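Local coordinates for uncharacterized protein (Parabacteroides merdae ATCC 43184, PDB 4OPW) that is of unknown function but, as a putative adhesin with an auto-transporter head GIN domain, probably takes part in cell adhesion, at residues D19-I24 / T83-L88; T160-A165 / E180-G185. All coordinates share one frame; numbering follows the deposited sequence. Where two conformers were deposited one is given.

Contact 1 (D19-I24 / T83-L88); sequences DDFNAI and TNSKWL
The carbonyl oxygen of W87 is held by two groups, one from each segment. S85 OG donates a hydrogen bond to W87 O at 2.7 Å, arriving 51° out of the carbonyl plane, and N22 CA points its hydrogen at the same oxygen from 3.3 Å, almost straight at 163°. The S85 hydroxyl has a second partner in Y34 OH, which helps fix its rotation. A second, more bent CA-H...O contact runs the other way, from L88 CA to N22 O.

Since the segments share no conventional hydrogen bond, water joins their backbones. One molecule donates to F21 O at 2.8 Å and accepts from W87 N; another donates to both D19 O and N84 O.

Of all residues here, F21 buries the most surface. With CG set between its own backbone N and carbonyl carbon (chi1 64°), the ring reaches across to strand 80-85, where S85 CB sits over one face, 3.8 Å from the centroid, as a CH-pi contact. At the ring edge, near its plane, T83 OG1 comes to 3.7 Å from F21 CE2, while its polar partner is the carbonyl of H42. Farther along, the methyl L88 CD1 meets I24 CD1 at 3.7 Å, the two side chains crossing at about a right angle.

The contact joins the loop leading into strand 23-27, and I24 of that strand, to the end of strand 80-85 and the following loop. Strand 63-66 flanks the first segment, pairing L64 with A23 and touching F21, whereas F32 and Y34 of strand 31-36 pack against I24, T83 and L88.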
loop_
_atom_site.group_PDB
_atom_site.type_symbol
_atom_site.label_atom_id
_atom_site.label_comp_id
_atom_site.label_asym_id
_atom_site.label_seq_id
_atom_site.Cartn_x
_atom_site.Cartn_y
_atom_site.Cartn_z
ATOM N N ASP A 19 -19.545 -9.245 8.424
ATOM C CA ASP A 19 -18.915 -10.521 8.763
ATOM C C ASP A 19 -17.405 -10.335 8.925
ATOM O O ASP A 19 -16.863 -9.259 8.614
ATOM C CB ASP A 19 -19.200 -11.567 7.664
ATOM C CG ASP A 19 -20.607 -12.160 7.627
ATOM O OD1 ASP A 19 -21.357 -11.989 8.614
ATOM O OD2 ASP A 19 -20.952 -12.804 6.609
ATOM N N ASP A 20 -16.719 -11.390 9.410
ATOM C CA ASP A 20 -15.268 -11.350 9.583
ATOM C C ASP A 20 -14.552 -11.373 8.241
ATOM O O ASP A 20 -14.894 -12.171 7.353
ATOM C CB ASP A 20 -14.811 -12.572 10.421
ATOM C CG ASP A 20 -15.159 -12.545 11.893
ATOM O OD1 ASP A 20 -15.724 -11.532 12.354
ATOM O OD2 ASP A 20 -14.866 -13.548 12.588
ATOM N N PHE A 21 -13.554 -10.503 8.099
ATOM C CA PHE A 21 -12.671 -10.486 6.927
ATOM C C PHE A 21 -11.239 -10.276 7.398
ATOM O O PHE A 21 -11.032 -9.633 8.430
ATOM C CB PHE A 21 -13.086 -9.425 5.881
ATOM C CG PHE A 21 -13.008 -7.992 6.353
ATOM C CD1 PHE A 21 -11.830 -7.256 6.215
ATOM C CD2 PHE A 21 -14.110 -7.377 6.941
ATOM C CE1 PHE A 21 -11.744 -5.941 6.689
ATOM C CE2 PHE A 21 -14.036 -6.043 7.380
ATOM C CZ PHE A 21 -12.851 -5.339 7.265
ATOM N N ASN A 22 -10.254 -10.773 6.640
ATOM C CA ASN A 22 -8.847 -10.545 6.997
ATOM C C ASN A 22 -8.074 -10.022 5.761
ATOM O O ASN A 22 -6.849 -9.891 5.791
ATOM C CB ASN A 22 -8.195 -11.820 7.581
ATOM C CG ASN A 22 -8.149 -12.991 6.624
ATOM O OD1 ASN A 22 -8.448 -12.864 5.431
ATOM N ND2 ASN A 22 -7.787 -14.167 7.144
ATOM N N ALA A 23 -8.808 -9.737 4.662
ATOM C CA ALA A 23 -8.221 -9.267 3.419
ATOM C C ALA A 23 -9.202 -8.351 2.739
ATOM O O ALA A 23 -10.425 -8.543 2.846
ATOM C CB ALA A 23 -7.854 -10.448 2.511
ATOM N N ILE A 24 -8.672 -7.316 2.068
ATOM C CA ILE A 24 -9.495 -6.303 1.415
ATOM C C ILE A 24 -9.091 -6.154 -0.052
ATOM O O ILE A 24 -7.898 -6.126 -0.361
ATOM C CB ILE A 24 -9.364 -4.930 2.159
ATOM C CG1 ILE A 24 -9.844 -5.013 3.628
ATOM C CG2 ILE A 24 -10.133 -3.802 1.401
ATOM C CD1 ILE A 24 -9.400 -3.794 4.549
ATOM N N THR A 83 -14.600 0.770 8.033
ATOM C CA THR A 83 -14.868 -0.575 8.571
ATOM C C THR A 83 -13.719 -1.028 9.479
ATOM O O THR A 83 -12.697 -0.350 9.582
ATOM C CB THR A 83 -15.150 -1.568 7.420
ATOM O OG1 THR A 83 -15.692 -2.779 7.939
ATOM C CG2 THR A 83 -13.929 -1.830 6.544
ATOM N N ASN A 84 -13.905 -2.149 10.160
ATOM C CA ASN A 84 -12.904 -2.691 11.069
ATOM C C ASN A 84 -12.930 -4.218 11.029
ATOM O O ASN A 84 -13.947 -4.821 10.650
ATOM C CB ASN A 84 -13.142 -2.181 12.523
ATOM C CG ASN A 84 -14.352 -2.785 13.196
ATOM O OD1 ASN A 84 -15.496 -2.548 12.786
ATOM N ND2 ASN A 84 -14.131 -3.599 14.241
ATOM N N SER A 85 -11.824 -4.836 11.460
ATOM C CA SER A 85 -11.715 -6.283 11.589
ATOM C C SER A 85 -10.673 -6.601 12.640
ATOM O O SER A 85 -9.826 -5.760 12.939
ATOM C CB SER A 85 -11.359 -6.932 10.256
ATOM O OG SER A 85 -10.007 -6.702 9.902
ATOM N N LYS A 86 -10.706 -7.820 13.170
ATOM C CA LYS A 86 -9.726 -8.205 14.171
ATOM C C LYS A 86 -8.334 -8.424 13.533
ATOM O O LYS A 86 -7.308 -8.155 14.167
ATOM C CB LYS A 86 -10.214 -9.468 14.893
ATOM C CG LYS A 86 -9.329 -9.895 16.050
ATOM C CD LYS A 86 -9.985 -10.956 16.936
ATOM C CE LYS A 86 -8.963 -11.485 17.920
ATOM N NZ LYS A 86 -9.569 -12.449 18.893
ATOM N N TRP A 87 -8.317 -8.962 12.324
ATOM C CA TRP A 87 -7.099 -9.310 11.604
ATOM C C TRP A 87 -7.081 -8.720 10.199
ATOM O O TRP A 87 -8.131 -8.592 9.553
ATOM C CB TRP A 87 -6.979 -10.836 11.506
ATOM C CG TRP A 87 -7.005 -11.534 12.828
ATOM C CD1 TRP A 87 -8.043 -12.239 13.367
ATOM C CD2 TRP A 87 -5.962 -11.541 13.807
ATOM N NE1 TRP A 87 -7.692 -12.717 14.608
ATOM C CE2 TRP A 87 -6.424 -12.296 14.907
ATOM C CE3 TRP A 87 -4.675 -10.971 13.865
ATOM C CZ2 TRP A 87 -5.630 -12.536 16.042
ATOM C CZ3 TRP A 87 -3.881 -11.228 14.977
ATOM C CH2 TRP A 87 -4.372 -11.975 16.062
ATOM N N LEU A 88 -5.871 -8.406 9.706
ATOM C CA LEU A 88 -5.691 -7.923 8.337
ATOM C C LEU A 88 -4.359 -8.440 7.792
ATOM O O LEU A 88 -3.308 -8.066 8.297
ATOM C CB LEU A 88 -5.772 -6.400 8.221
ATOM C CG LEU A 88 -5.706 -5.851 6.787
ATOM C CD1 LEU A 88 -6.965 -6.216 5.986
ATOM C CD2 LEU A 88 -5.453 -4.359 6.782
HETATM O O HOH W 1 -14.539 -7.954 10.193
HETATM O O HOH W 2 -13.055 -9.444 12.157
HETATM O O HOH W 3 -10.615 -10.535 11.094
#

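Contact 2 (T160-A165 / E180-G185); sequences TINLKA and EIMAFG. With EDO (1,2-ethanediol), chain F.
Three backbone hydrogen bonds join I161 and L163 to E180 and M182: I161 N donates to E180 O at 3.0 Å, M182 N to I161 O at 2.8 Å, and L163 N to M182 O at 2.8 Å. Strands 160-163 and 180-183 run parallel within 1°, so T160 stands beside E180, I161 beside I181 and N162 beside M182.

Where the chain turns a corner at F184 and G185, direct bonding gives way to water, which donates to L163 O at 2.6 Å and accepts from G185 N.

On the face carrying T160, N162, E180 and M182, the methyl T160 CG2 lies alongside the E180 carboxylate, 3.8 Å from OE2, while T160 OG1 bonds to N140. E180 OE2 also accepts a bond from an ethanediol, probably left by crystallisation. With N162 CG anti to the backbone N (chi1 -178°), N162 OD1 lies 3.8 Å from M182 CB. M182, a selenomethionine, has two conformers; in one, CE nears T160 CB, a doubtful contact.

The other face is apolar: I161 and I181 both reach I155 of strand 150-156, and I181 extends to strand 170-177. In-register parallel strands stacked like this, around a largely aliphatic interior that also takes in Y173, are characteristic of successive coils in a parallel beta-helix, consistent with the pectate-lyase-like clan.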
loop_
_atom_site.group_PDB
_atom_site.type_symbol
_atom_site.label_atom_id
_atom_site.label_comp_id
_atom_site.label_asym_id
_atom_site.label_seq_id
_atom_site.Cartn_x
_atom_site.Cartn_y
_atom_site.Cartn_z
ATOM N N THR A 160 5.645 5.494 -5.915
ATOM C CA THR A 160 6.552 5.781 -4.803
ATOM C C THR A 160 6.175 4.995 -3.546
ATOM O O THR A 160 4.992 4.703 -3.307
ATOM C CB THR A 160 6.636 7.296 -4.468
ATOM O OG1 THR A 160 5.459 7.701 -3.780
ATOM C CG2 THR A 160 6.895 8.194 -5.673
ATOM N N ILE A 161 7.189 4.686 -2.730
ATOM C CA ILE A 161 7.018 4.035 -1.429
ATOM C C ILE A 161 7.836 4.853 -0.435
ATOM O O ILE A 161 9.056 4.946 -0.571
ATOM C CB ILE A 161 7.372 2.521 -1.406
ATOM C CG1 ILE A 161 6.443 1.720 -2.386
ATOM C CG2 ILE A 161 7.235 1.978 0.040
ATOM C CD1 ILE A 161 6.793 0.223 -2.618
ATOM N N ASN A 162 7.161 5.489 0.512
ATOM C CA ASN A 162 7.813 6.294 1.543
ATOM C C ASN A 162 7.653 5.608 2.886
ATOM O O ASN A 162 6.542 5.511 3.400
ATOM C CB ASN A 162 7.224 7.712 1.561
ATOM C CG ASN A 162 7.864 8.655 2.552
ATOM O OD1 ASN A 162 8.827 8.324 3.240
ATOM N ND2 ASN A 162 7.304 9.850 2.664
ATOM N N LEU A 163 8.766 5.108 3.435
ATOM C CA LEU A 163 8.829 4.406 4.730
ATOM C C LEU A 163 9.536 5.347 5.668
ATOM O O LEU A 163 10.756 5.471 5.621
ATOM C CB LEU A 163 9.570 3.060 4.597
ATOM C CG LEU A 163 9.133 2.116 3.464
ATOM C CD1 LEU A 163 9.966 0.843 3.479
ATOM C CD2 LEU A 163 7.632 1.758 3.578
ATOM N N LYS A 164 8.756 6.118 6.413
ATOM C CA LYS A 164 9.244 7.224 7.242
ATOM C C LYS A 164 10.154 6.829 8.409
ATOM O O LYS A 164 11.099 7.562 8.703
ATOM C CB LYS A 164 8.061 8.013 7.803
ATOM C CG LYS A 164 7.286 8.789 6.737
ATOM C CD LYS A 164 6.268 9.707 7.387
ATOM C CE LYS A 164 5.589 10.611 6.390
ATOM N NZ LYS A 164 4.379 11.255 6.967
ATOM N N ALA A 165 9.859 5.724 9.105
ATOM C CA ALA A 165 10.619 5.329 10.292
ATOM C C ALA A 165 10.495 3.867 10.572
ATOM O O ALA A 165 9.529 3.237 10.151
ATOM C CB ALA A 165 10.109 6.111 11.513
ATOM N N GLU A 180 10.295 5.570 -7.030
ATOM C CA GLU A 180 11.086 6.128 -5.934
ATOM C C GLU A 180 10.822 5.413 -4.639
ATOM O O GLU A 180 9.666 5.335 -4.206
ATOM C CB GLU A 180 10.803 7.632 -5.700
ATOM C CG GLU A 180 10.963 8.549 -6.889
ATOM C CD GLU A 180 10.319 9.903 -6.647
ATOM O OE1 GLU A 180 10.626 10.537 -5.611
ATOM O OE2 GLU A 180 9.473 10.307 -7.477
ATOM N N ILE A 181 11.879 4.947 -3.989
ATOM C CA ILE A 181 11.769 4.387 -2.645
ATOM C C ILE A 181 12.435 5.402 -1.714
ATOM O O ILE A 181 13.596 5.752 -1.935
ATOM C CB ILE A 181 12.378 2.950 -2.502
ATOM C CG1 ILE A 181 11.540 1.906 -3.298
ATOM C CG2 ILE A 181 12.504 2.542 -1.005
ATOM C CD1 ILE A 181 12.187 0.520 -3.481
HETATM N N MSE A 182 11.694 5.898 -0.706
HETATM C CA MSE A 182 12.209 6.832 0.298
HETATM C C MSE A 182 12.231 6.086 1.629
HETATM O O MSE A 182 11.196 6.008 2.319
HETATM C CB MSE A 182 11.348 8.101 0.355
HETATM C CG MSE A 182 11.536 9.025 -0.843
HETATM SE SE MSE A 182 9.961 10.131 -1.113
HETATM C CE MSE A 182 8.804 8.812 -1.913
ATOM N N ALA A 183 13.377 5.451 1.953
ATOM C CA ALA A 183 13.499 4.648 3.162
ATOM C C ALA A 183 14.785 4.919 3.954
ATOM O O ALA A 183 15.305 4.008 4.598
ATOM C CB ALA A 183 13.394 3.163 2.816
ATOM N N PHE A 184 15.249 6.197 3.996
ATOM C CA PHE A 184 16.387 6.537 4.862
ATOM C C PHE A 184 16.042 6.326 6.354
ATOM O O PHE A 184 16.932 6.062 7.173
ATOM C CB PHE A 184 16.797 8.005 4.666
ATOM C CG PHE A 184 17.624 8.354 3.456
ATOM C CD1 PHE A 184 18.650 7.514 3.026
ATOM C CD2 PHE A 184 17.450 9.570 2.804
ATOM C CE1 PHE A 184 19.444 7.856 1.926
ATOM C CE2 PHE A 184 18.268 9.930 1.724
ATOM C CZ PHE A 184 19.249 9.062 1.284
ATOM N N GLY A 185 14.751 6.447 6.682
ATOM C CA GLY A 185 14.256 6.318 8.052
ATOM C C GLY A 185 14.167 4.906 8.603
ATOM O O GLY A 185 13.917 4.734 9.801
HETATM C C1 EDO F . 12.936 9.009 -10.845
HETATM O O1 EDO F . 13.638 9.150 -9.618
HETATM C C2 EDO F . 11.410 8.915 -10.577
HETATM O O2 EDO F . 10.883 10.196 -10.283
HETATM O O HOH W 4 12.462 7.455 5.251
#

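Along the chain the contacts come in series, contact 1 closing before contact 2 opens, and they lie on opposite sides of the chain's centre. Their own centres are 27 Å apart, with nearest atoms about 15 Å from each other. Strand 80-85 of contact 1 and both strands of contact 2 belong to one connected set of mainly parallel strands, whereas strand 23-27 lies in a separate, mostly parallel sheet. Contact 1 therefore spans from that sheet to the connected set, by side chains and water, while contact 2 joins neighbouring coils through backbone bonds. Together they are consistent with an elongated all-beta solenoid, linked between faces near its N-terminal end and stacked coil on coil farther along.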